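Local atomic coordinates of SEC-C motif domain protein (PDB entry 2I9W), a protein that is of unknown function but binds two zinc ions, in keeping with its place among YchJ-like proteins that carry a SEC-C motif. Residues 50-55 / 104-109; 70-75 / 87-92; 58-63 / 74-79. One frame throughout, in Å; residues are numbered along the deposited sequence.

All three contacts lie within the NTF2-like part of the chain. Interactions 1 and 3 share helix 53-66, and interactions 2 and 3 share Lys74 and Thr75. Interaction 3 is the buried one, near the chain's centre, and it is polar: an arginine meets two threonines. Interaction 1 is partly buried and joins the start of helix 53-66 to the edge strand 97-107 through a histidine ring and a water. Interaction 2 is also partly buried, on the other side of the chain's centre from interaction 1, and purely apolar between its two segments. Interactions 2 and 3 touch directly, for Tyr71 OH lies 2.7 Å from Thr59 OG1, a probable hydrogen bond.

Interaction 1: residues 50-55 / 104-109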
loop_
_atom_site.group_PDB
_atom_site.type_symbol
_atom_site.label_atom_id
_atom_site.label_comp_id
_atom_site.label_asym_id
_atom_site.label_seq_id
_atom_site.Cartn_x
_atom_site.Cartn_y
_atom_site.Cartn_z
ATOM N N ALA A 50 -7.974 -5.860 -2.671
ATOM C CA ALA A 50 -8.063 -5.472 -1.262
ATOM C C ALA A 50 -9.361 -4.753 -1.018
ATOM O O ALA A 50 -9.750 -3.884 -1.798
ATOM C CB ALA A 50 -6.867 -4.599 -0.864
ATOM N N ASP A 51 -10.070 -5.127 0.050
ATOM C CA ASP A 51 -11.390 -4.557 0.321
ATOM C C ASP A 51 -11.333 -3.185 1.020
ATOM O O ASP A 51 -12.233 -2.342 0.850
ATOM C CB ASP A 51 -12.212 -5.561 1.144
ATOM C CG ASP A 51 -13.696 -5.174 1.247
ATOM N N THR A 52 -10.250 -2.925 1.752
ATOM C CA THR A 52 -10.129 -1.698 2.520
ATOM C C THR A 52 -8.726 -1.128 2.306
ATOM O O THR A 52 -7.835 -1.872 1.882
ATOM C CB THR A 52 -10.358 -1.964 4.021
ATOM O OG1 THR A 52 -9.200 -2.572 4.578
ATOM C CG2 THR A 52 -11.615 -2.842 4.280
ATOM N N ALA A 53 -8.517 0.153 2.636
ATOM C CA ALA A 53 -7.168 0.761 2.595
ATOM C C ALA A 53 -6.146 0.069 3.539
ATOM O O ALA A 53 -4.975 -0.117 3.188
ATOM C CB ALA A 53 -7.271 2.269 2.890
ATOM N N GLU A 54 -6.613 -0.349 4.714
ATOM C CA GLU A 54 -5.748 -1.050 5.661
ATOM C C GLU A 54 -5.247 -2.365 5.033
ATOM O O GLU A 54 -4.049 -2.668 5.067
ATOM C CB GLU A 54 -6.408 -1.309 7.025
ATOM C CG GLU A 54 -5.445 -2.172 7.874
ATOM C CD GLU A 54 -6.012 -2.635 9.159
ATOM O OE1 GLU A 54 -6.992 -2.021 9.629
ATOM O OE2 GLU A 54 -5.441 -3.613 9.700
ATOM N N HIS A 55 -6.156 -3.099 4.411
ATOM C CA HIS A 55 -5.792 -4.324 3.752
ATOM C C HIS A 55 -4.862 -4.042 2.583
ATOM O O HIS A 55 -3.856 -4.731 2.413
ATOM C CB HIS A 55 -7.057 -5.034 3.335
ATOM C CG HIS A 55 -6.836 -6.429 2.891
ATOM N ND1 HIS A 55 -7.838 -7.195 2.340
ATOM C CD2 HIS A 55 -5.725 -7.204 2.905
ATOM C CE1 HIS A 55 -7.359 -8.393 2.060
ATOM N NE2 HIS A 55 -6.078 -8.419 2.379
ATOM N N VAL A 104 -1.173 1.076 13.353
ATOM C CA VAL A 104 -1.571 1.921 14.482
ATOM C C VAL A 104 -3.050 2.293 14.384
ATOM O O VAL A 104 -3.796 2.226 15.394
ATOM C CB VAL A 104 -0.683 3.161 14.582
ATOM C CG1 VAL A 104 -1.180 4.117 15.706
ATOM C CG2 VAL A 104 0.786 2.754 14.762
ATOM N N ALA A 105 -3.520 2.676 13.203
ATOM C CA ALA A 105 -4.894 3.190 13.080
ATOM C C ALA A 105 -5.315 3.136 11.637
ATOM O O ALA A 105 -4.482 3.241 10.739
ATOM C CB ALA A 105 -4.998 4.636 13.604
ATOM N N HIS A 106 -6.610 2.935 11.440
ATOM C CA HIS A 106 -7.239 2.898 10.120
ATOM C C HIS A 106 -8.429 3.841 10.155
ATOM O O HIS A 106 -9.277 3.766 11.079
ATOM C CB HIS A 106 -7.674 1.469 9.815
ATOM C CG HIS A 106 -8.366 1.306 8.510
ATOM N ND1 HIS A 106 -9.407 0.422 8.330
ATOM C CD2 HIS A 106 -8.206 1.951 7.329
ATOM C CE1 HIS A 106 -9.840 0.515 7.088
ATOM N NE2 HIS A 106 -9.133 1.436 6.459
ATOM N N THR A 107 -8.480 4.743 9.168
ATOM C CA THR A 107 -9.495 5.766 9.069
ATOM C C THR A 107 -10.205 5.524 7.737
ATOM O O THR A 107 -9.847 6.132 6.752
ATOM C CB THR A 107 -8.832 7.169 9.074
ATOM O OG1 THR A 107 -8.141 7.392 10.324
ATOM C CG2 THR A 107 -9.885 8.277 8.855
ATOM N N PRO A 108 -11.186 4.606 7.700
ATOM C CA PRO A 108 -11.772 4.242 6.408
ATOM C C PRO A 108 -12.610 5.358 5.736
ATOM O O PRO A 108 -12.826 5.324 4.526
ATOM C CB PRO A 108 -12.654 3.022 6.740
ATOM C CG PRO A 108 -12.831 3.029 8.162
ATOM C CD PRO A 108 -11.751 3.827 8.810
ATOM N N LYS A 109 -13.066 6.313 6.527
ATOM C CA LYS A 109 -13.959 7.363 6.041
ATOM C C LYS A 109 -13.322 8.727 6.244
ATOM O O LYS A 109 -13.946 9.624 6.823
ATOM C CB LYS A 109 -15.311 7.282 6.754
ATOM C CG LYS A 109 -16.172 6.110 6.333
ATOM C CD LYS A 109 -17.621 6.216 6.918
HETATM O O HOH W 1 -10.520 1.618 3.907
#
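Glu54 and His106 make most of this contact by apolar means. The glutamate CB sits over the middle of the imidazole, 3.6 Å from its centroid and 9° off the ring normal, which is a CH-pi contact. Pro108 CD lies over the opposite face, so the ring is sandwiched. His106 CG stands anti to the backbone N, and this carries the ring from the strand to the helix start. Glu54 OE1 rests 3.6 Å from His106 CB, with the carboxylate plane 80° from the ring. Thr52 CB approaches His106 CE1 obliquely at 4.0 Å.

The polar part runs through one water. Ala53 N donates to it at 2.8 Å, and the water is 2.9 Å from His106 NE2, in the plane of the ring. Glu54 OE2 forms a salt bridge with Arg58 NE. With an alanine in place of His106, the water would probably lose its strand partner, and Glu54 CB would be left without the ring that covers it.

Within segment 50-55, His55 N donates to Thr52 OG1 at 3.1 Å, nearly straight at 167°. The strand carries a classic beta bulge, with Val104 and Ala105 paired against the single residue Glu118. The contact thus combines an N-capped helix start with the edge strand of the antiparallel sheet on which helix 53-66 packs, as in NTF2-like folds.

Interaction 2: residues 70-75 / 87-92; sequences EYIVKT and KAIENW
Ile72 and Ile89 have nearly the same first torsion, with CG2 anti to the backbone N in each (CG1 chi1 -62° and -60°). Each therefore offers its CG2 methyl to the other helix. The two side chains cross at a slant, and Ile72 CG2 meets Ile89 CG2 at 4.0 Å. Beyond CB they differ. Ile89 is extended at its second torsion (172°), and its CD1 comes to 4.4 Å from Val73 CG2. Ile72 is folded at the same bond, and its CD1 leaves the contact to pack on Ala63 of helix 53-66.

Ile89 thus covers both Ile72 and Val73 and is the one residue of 87-92 that touches 70-75. The backbones stay well apart, with Ile72 CA and Ile89 CA 8.2 Å from each other. Leu84, in the loop that leads to helix 86-95, touches both Val73 and Ile89. Pro69, at the start of helix 69-74, adds to the packing of the two helices by touching Ile89 and Glu90.

The end of helix 69-74 is held by its own bonds. Tyr71 O accepts from Thr75 N at 3.1 Å and from Thr75 OG1 at 2.9 Å, and the two donors come from opposite faces of the carbonyl plane. Thr75 CG2 lies 3.6 Å above the Tyr71 ring plane, toward the rim.

Glu70 and Glu90 lie beside the apolar patch, their charged ends apart at 6.3 Å from Glu70 OE1 to Glu90 OE2. These like charges would probably add no attraction. Between 70-75 and 87-92 only methyl groups meet. Such a light contact has no directed bond to set its geometry and probably rests on keeping those methyls from water.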
loop_
_atom_site.group_PDB
_atom_site.type_symbol
_atom_site.label_atom_id
_atom_site.label_comp_id
_atom_site.label_asym_id
_atom_site.label_seq_id
_atom_site.Cartn_x
_atom_site.Cartn_y
_atom_site.Cartn_z
ATOM N N GLU A 70 6.222 -4.853 -9.063
ATOM C CA GLU A 70 5.068 -4.699 -9.944
ATOM C C GLU A 70 3.801 -4.408 -9.142
ATOM O O GLU A 70 2.986 -3.495 -9.506
ATOM C CB GLU A 70 4.864 -5.921 -10.830
ATOM C CG GLU A 70 4.457 -7.273 -10.118
ATOM C CD GLU A 70 5.522 -7.912 -9.165
ATOM O OE1 GLU A 70 6.777 -7.780 -9.357
ATOM O OE2 GLU A 70 5.053 -8.578 -8.227
ATOM N N TYR A 71 3.624 -5.145 -8.045
ATOM C CA TYR A 71 2.466 -4.925 -7.167
ATOM C C TYR A 71 2.467 -3.494 -6.583
ATOM O O TYR A 71 1.437 -2.838 -6.520
ATOM C CB TYR A 71 2.408 -5.976 -6.042
ATOM C CG TYR A 71 1.135 -5.929 -5.261
ATOM C CD1 TYR A 71 -0.004 -6.554 -5.737
ATOM C CD2 TYR A 71 1.050 -5.237 -4.051
ATOM C CE1 TYR A 71 -1.183 -6.471 -5.051
ATOM C CE2 TYR A 71 -0.139 -5.159 -3.335
ATOM C CZ TYR A 71 -1.260 -5.801 -3.841
ATOM O OH TYR A 71 -2.480 -5.755 -3.204
ATOM N N ILE A 72 3.620 -3.000 -6.200
ATOM C CA ILE A 72 3.757 -1.666 -5.621
ATOM C C ILE A 72 3.359 -0.594 -6.672
ATOM O O ILE A 72 2.603 0.330 -6.390
ATOM C CB ILE A 72 5.222 -1.425 -5.084
ATOM C CG1 ILE A 72 5.549 -2.415 -3.973
ATOM C CG2 ILE A 72 5.419 0.002 -4.583
ATOM C CD1 ILE A 72 4.592 -2.317 -2.748
ATOM N N VAL A 73 3.856 -0.752 -7.890
ATOM C CA VAL A 73 3.445 0.169 -8.963
ATOM C C VAL A 73 1.930 0.117 -9.235
ATOM O O VAL A 73 1.259 1.164 -9.260
ATOM C CB VAL A 73 4.193 -0.086 -10.273
ATOM C CG1 VAL A 73 3.660 0.867 -11.378
ATOM C CG2 VAL A 73 5.702 0.078 -10.064
ATOM N N LYS A 74 1.371 -1.085 -9.404
ATOM C CA LYS A 74 0.011 -1.219 -9.893
ATOM C C LYS A 74 -1.002 -0.859 -8.821
ATOM O O LYS A 74 -2.145 -0.638 -9.148
ATOM C CB LYS A 74 -0.288 -2.634 -10.414
ATOM C CG LYS A 74 0.568 -3.075 -11.621
ATOM C CD LYS A 74 0.182 -2.343 -12.884
ATOM N N THR A 75 -0.589 -0.801 -7.555
ATOM C CA THR A 75 -1.501 -0.347 -6.520
ATOM C C THR A 75 -1.275 1.137 -6.174
ATOM O O THR A 75 -1.853 1.612 -5.185
ATOM C CB THR A 75 -1.426 -1.203 -5.220
ATOM O OG1 THR A 75 -0.093 -1.221 -4.699
ATOM C CG2 THR A 75 -1.905 -2.664 -5.496
ATOM N N LYS A 87 12.801 -0.185 -10.933
ATOM C CA LYS A 87 14.104 -0.701 -10.540
ATOM C C LYS A 87 14.572 -0.155 -9.187
ATOM O O LYS A 87 15.159 -0.888 -8.398
ATOM C CB LYS A 87 15.116 -0.396 -11.630
ATOM C CG LYS A 87 15.527 -1.642 -12.411
ATOM C CD LYS A 87 14.354 -2.335 -13.129
ATOM C CE LYS A 87 14.878 -3.344 -14.175
ATOM N N ALA A 88 14.258 1.109 -8.906
ATOM C CA ALA A 88 14.717 1.758 -7.670
ATOM C C ALA A 88 13.909 1.227 -6.520
ATOM O O ALA A 88 14.438 0.974 -5.452
ATOM C CB ALA A 88 14.655 3.318 -7.777
ATOM N N ILE A 89 12.613 1.024 -6.755
ATOM C CA ILE A 89 11.734 0.367 -5.789
ATOM C C ILE A 89 12.227 -1.052 -5.501
ATOM O O ILE A 89 12.366 -1.448 -4.332
ATOM C CB ILE A 89 10.268 0.348 -6.301
ATOM C CG1 ILE A 89 9.762 1.776 -6.507
ATOM C CG2 ILE A 89 9.361 -0.458 -5.321
ATOM C CD1 ILE A 89 8.386 1.935 -7.186
ATOM N N GLU A 90 12.519 -1.808 -6.562
ATOM C CA GLU A 90 13.002 -3.178 -6.427
ATOM C C GLU A 90 14.245 -3.235 -5.557
ATOM O O GLU A 90 14.300 -3.997 -4.620
ATOM C CB GLU A 90 13.305 -3.751 -7.813
ATOM C CG GLU A 90 13.689 -5.231 -7.838
ATOM C CD GLU A 90 13.657 -5.768 -9.242
ATOM O OE1 GLU A 90 14.329 -5.185 -10.118
ATOM O OE2 GLU A 90 12.958 -6.768 -9.484
ATOM N N ASN A 91 15.260 -2.443 -5.884
ATOM C CA ASN A 91 16.481 -2.403 -5.066
ATOM C C ASN A 91 16.297 -2.030 -3.582
ATOM O O ASN A 91 16.875 -2.671 -2.706
ATOM C CB ASN A 91 17.501 -1.481 -5.711
ATOM C CG ASN A 91 18.075 -2.072 -6.977
ATOM O OD1 ASN A 91 17.789 -3.230 -7.311
ATOM N ND2 ASN A 91 18.853 -1.280 -7.708
ATOM N N TRP A 92 15.471 -1.016 -3.321
ATOM C CA TRP A 92 15.247 -0.497 -1.979
ATOM C C TRP A 92 14.510 -1.550 -1.147
ATOM O O TRP A 92 14.821 -1.767 0.043
ATOM C CB TRP A 92 14.441 0.791 -2.084
ATOM C CG TRP A 92 13.973 1.350 -0.783
ATOM C CD1 TRP A 92 14.688 2.140 0.084
ATOM C CD2 TRP A 92 12.685 1.171 -0.196
ATOM N NE1 TRP A 92 13.904 2.469 1.165
ATOM C CE2 TRP A 92 12.677 1.881 1.017
ATOM C CE3 TRP A 92 11.523 0.501 -0.595
ATOM C CZ2 TRP A 92 11.558 1.922 1.840
ATOM C CZ3 TRP A 92 10.419 0.543 0.224
ATOM C CH2 TRP A 92 10.445 1.252 1.418
#

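Interaction 3: residues 58-63 / 74-79; sequences RTRYSA and KTTLPA
Arg60 and Thr75 pass each other in opposite directions, joining helix 53-66 of the NTF2-like fold to the turn after helix 69-74. The arginine chain is extended at first and bends at its third torsion (chi3 52°). The bend brings the guanidinium back beside the threonine. Thr75 OG1 then lies close to the aliphatic part as well, 3.5 Å from Arg60 CG.

The hydrogen bond comes at the edge of the flat group. Arg60 NH1 donates to Thr75 OG1 at 2.9 Å, and the hydroxyl oxygen is only 10° out of the guanidinium plane. The bond is moderately bent, at 148°. Arg60 NH1 also reaches Ile72 O at 3.0 Å, a probable hydrogen bond. One nitrogen thus serves both a side chain and a carbonyl near the end of helix 69-74. The carbonyls at that helix end would probably help to stabilise the buried positive charge.

Thr76 meets Arg60 differently. The two side chains cross at about a right angle. Thr76 OG1 is oblique to the guanidinium and 3.5 Å from Arg60 NH1, with no direct bond between them. Its main protein partner is Ile72 O, the same carbonyl that Arg60 NH1 reaches. Thr75 and Leu77 are bonded through their backbones to Phe153, so the turn that receives the arginine is also tied to the last strand of the sheet. A water completes the link: Arg60 NH2 donates to it at 3.0 Å, and it donates in turn to Thr76 OG1 at 2.8 Å.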
loop_
_atom_site.group_PDB
_atom_site.type_symbol
_atom_site.label_atom_id
_atom_site.label_comp_id
_atom_site.label_asym_id
_atom_site.label_seq_id
_atom_site.Cartn_x
_atom_site.Cartn_y
_atom_site.Cartn_z
ATOM N N ARG A 58 -1.333 -3.390 3.978
ATOM C CA ARG A 58 -0.685 -4.653 4.385
ATOM C C ARG A 58 -0.116 -5.387 3.197
ATOM O O ARG A 58 1.032 -5.851 3.221
ATOM C CB ARG A 58 -1.666 -5.568 5.113
ATOM C CG ARG A 58 -1.926 -5.130 6.507
ATOM C CD ARG A 58 -3.103 -5.885 7.095
ATOM N NE ARG A 58 -3.345 -5.545 8.495
ATOM C CZ ARG A 58 -2.642 -6.011 9.529
ATOM N NH1 ARG A 58 -1.614 -6.849 9.367
ATOM N NH2 ARG A 58 -2.981 -5.634 10.754
ATOM N N THR A 59 -0.924 -5.515 2.151
ATOM C CA THR A 59 -0.431 -6.185 0.910
ATOM C C THR A 59 0.760 -5.445 0.304
ATOM O O THR A 59 1.653 -6.080 -0.239
ATOM C CB THR A 59 -1.556 -6.397 -0.172
ATOM O OG1 THR A 59 -2.028 -5.107 -0.648
ATOM C CG2 THR A 59 -2.703 -7.270 0.399
ATOM N N ARG A 60 0.782 -4.118 0.379
ATOM C CA ARG A 60 1.962 -3.383 -0.122
ATOM C C ARG A 60 3.234 -3.658 0.705
ATOM O O ARG A 60 4.290 -3.911 0.179
ATOM C CB ARG A 60 1.660 -1.892 -0.259
ATOM C CG ARG A 60 0.599 -1.523 -1.324
ATOM C CD ARG A 60 0.270 -0.009 -1.260
ATOM N NE ARG A 60 1.468 0.856 -1.307
ATOM C CZ ARG A 60 2.119 1.215 -2.409
ATOM N NH1 ARG A 60 1.700 0.806 -3.604
ATOM N NH2 ARG A 60 3.192 1.997 -2.306
ATOM N N TYR A 61 3.101 -3.599 2.025
ATOM C CA TYR A 61 4.194 -3.961 2.924
ATOM C C TYR A 61 4.762 -5.356 2.585
ATOM O O TYR A 61 5.954 -5.535 2.417
ATOM C CB TYR A 61 3.721 -3.924 4.387
ATOM C CG TYR A 61 4.795 -4.462 5.277
ATOM C CD1 TYR A 61 5.855 -3.685 5.626
ATOM C CD2 TYR A 61 4.770 -5.785 5.702
ATOM C CE1 TYR A 61 6.920 -4.189 6.398
ATOM C CE2 TYR A 61 5.804 -6.314 6.453
ATOM C CZ TYR A 61 6.898 -5.505 6.801
ATOM O OH TYR A 61 7.931 -6.000 7.572
ATOM N N SER A 62 3.873 -6.327 2.443
ATOM C CA SER A 62 4.293 -7.708 2.102
ATOM C C SER A 62 4.962 -7.756 0.723
ATOM O O SER A 62 5.902 -8.532 0.521
ATOM C CB SER A 62 3.073 -8.627 2.137
ATOM O OG SER A 62 2.585 -8.654 3.459
ATOM N N ALA A 63 4.537 -6.881 -0.191
ATOM C CA ALA A 63 5.182 -6.790 -1.517
ATOM C C ALA A 63 6.586 -6.173 -1.383
ATOM O O ALA A 63 7.458 -6.524 -2.129
ATOM C CB ALA A 63 4.288 -5.988 -2.498
ATOM N N LYS A 74 1.371 -1.085 -9.404
ATOM C CA LYS A 74 0.011 -1.219 -9.893
ATOM C C LYS A 74 -1.002 -0.859 -8.821
ATOM O O LYS A 74 -2.145 -0.638 -9.148
ATOM C CB LYS A 74 -0.288 -2.634 -10.414
ATOM C CG LYS A 74 0.568 -3.075 -11.621
ATOM C CD LYS A 74 0.182 -2.343 -12.884
ATOM N N THR A 75 -0.589 -0.801 -7.555
ATOM C CA THR A 75 -1.501 -0.347 -6.520
ATOM C C THR A 75 -1.275 1.137 -6.174
ATOM O O THR A 75 -1.853 1.612 -5.185
ATOM C CB THR A 75 -1.426 -1.203 -5.220
ATOM O OG1 THR A 75 -0.093 -1.221 -4.699
ATOM C CG2 THR A 75 -1.905 -2.664 -5.496
ATOM N N THR A 76 -0.427 1.835 -6.936
ATOM C CA THR A 76 -0.297 3.287 -6.828
ATOM C C THR A 76 -1.298 3.957 -7.760
ATOM O O THR A 76 -1.605 3.411 -8.833
ATOM C CB THR A 76 1.127 3.714 -7.172
ATOM O OG1 THR A 76 2.017 3.033 -6.309
ATOM C CG2 THR A 76 1.353 5.233 -6.968
ATOM N N LEU A 77 -1.812 5.103 -7.338
ATOM C CA LEU A 77 -2.713 5.923 -8.163
ATOM C C LEU A 77 -2.277 5.859 -9.609
ATOM O O LEU A 77 -1.111 6.142 -9.892
ATOM C CB LEU A 77 -2.696 7.391 -7.699
ATOM C CG LEU A 77 -3.790 8.224 -8.395
ATOM C CD1 LEU A 77 -5.166 7.869 -7.825
ATOM C CD2 LEU A 77 -3.518 9.710 -8.247
ATOM N N PRO A 78 -3.179 5.428 -10.529
ATOM C CA PRO A 78 -2.753 5.222 -11.935
ATOM C C PRO A 78 -1.998 6.428 -12.589
ATOM O O PRO A 78 -1.017 6.224 -13.284
ATOM C CB PRO A 78 -4.069 4.877 -12.647
ATOM C CG PRO A 78 -4.931 4.254 -11.562
ATOM C CD PRO A 78 -4.592 5.045 -10.340
ATOM N N ALA A 79 -2.440 7.653 -12.309
ATOM C CA ALA A 79 -1.806 8.876 -12.823
ATOM C C ALA A 79 -0.371 9.083 -12.377
ATOM O O ALA A 79 0.326 9.902 -12.973
ATOM C CB ALA A 79 -2.642 10.112 -12.439
HETATM O O HOH W 2 4.227 3.600 -4.615
#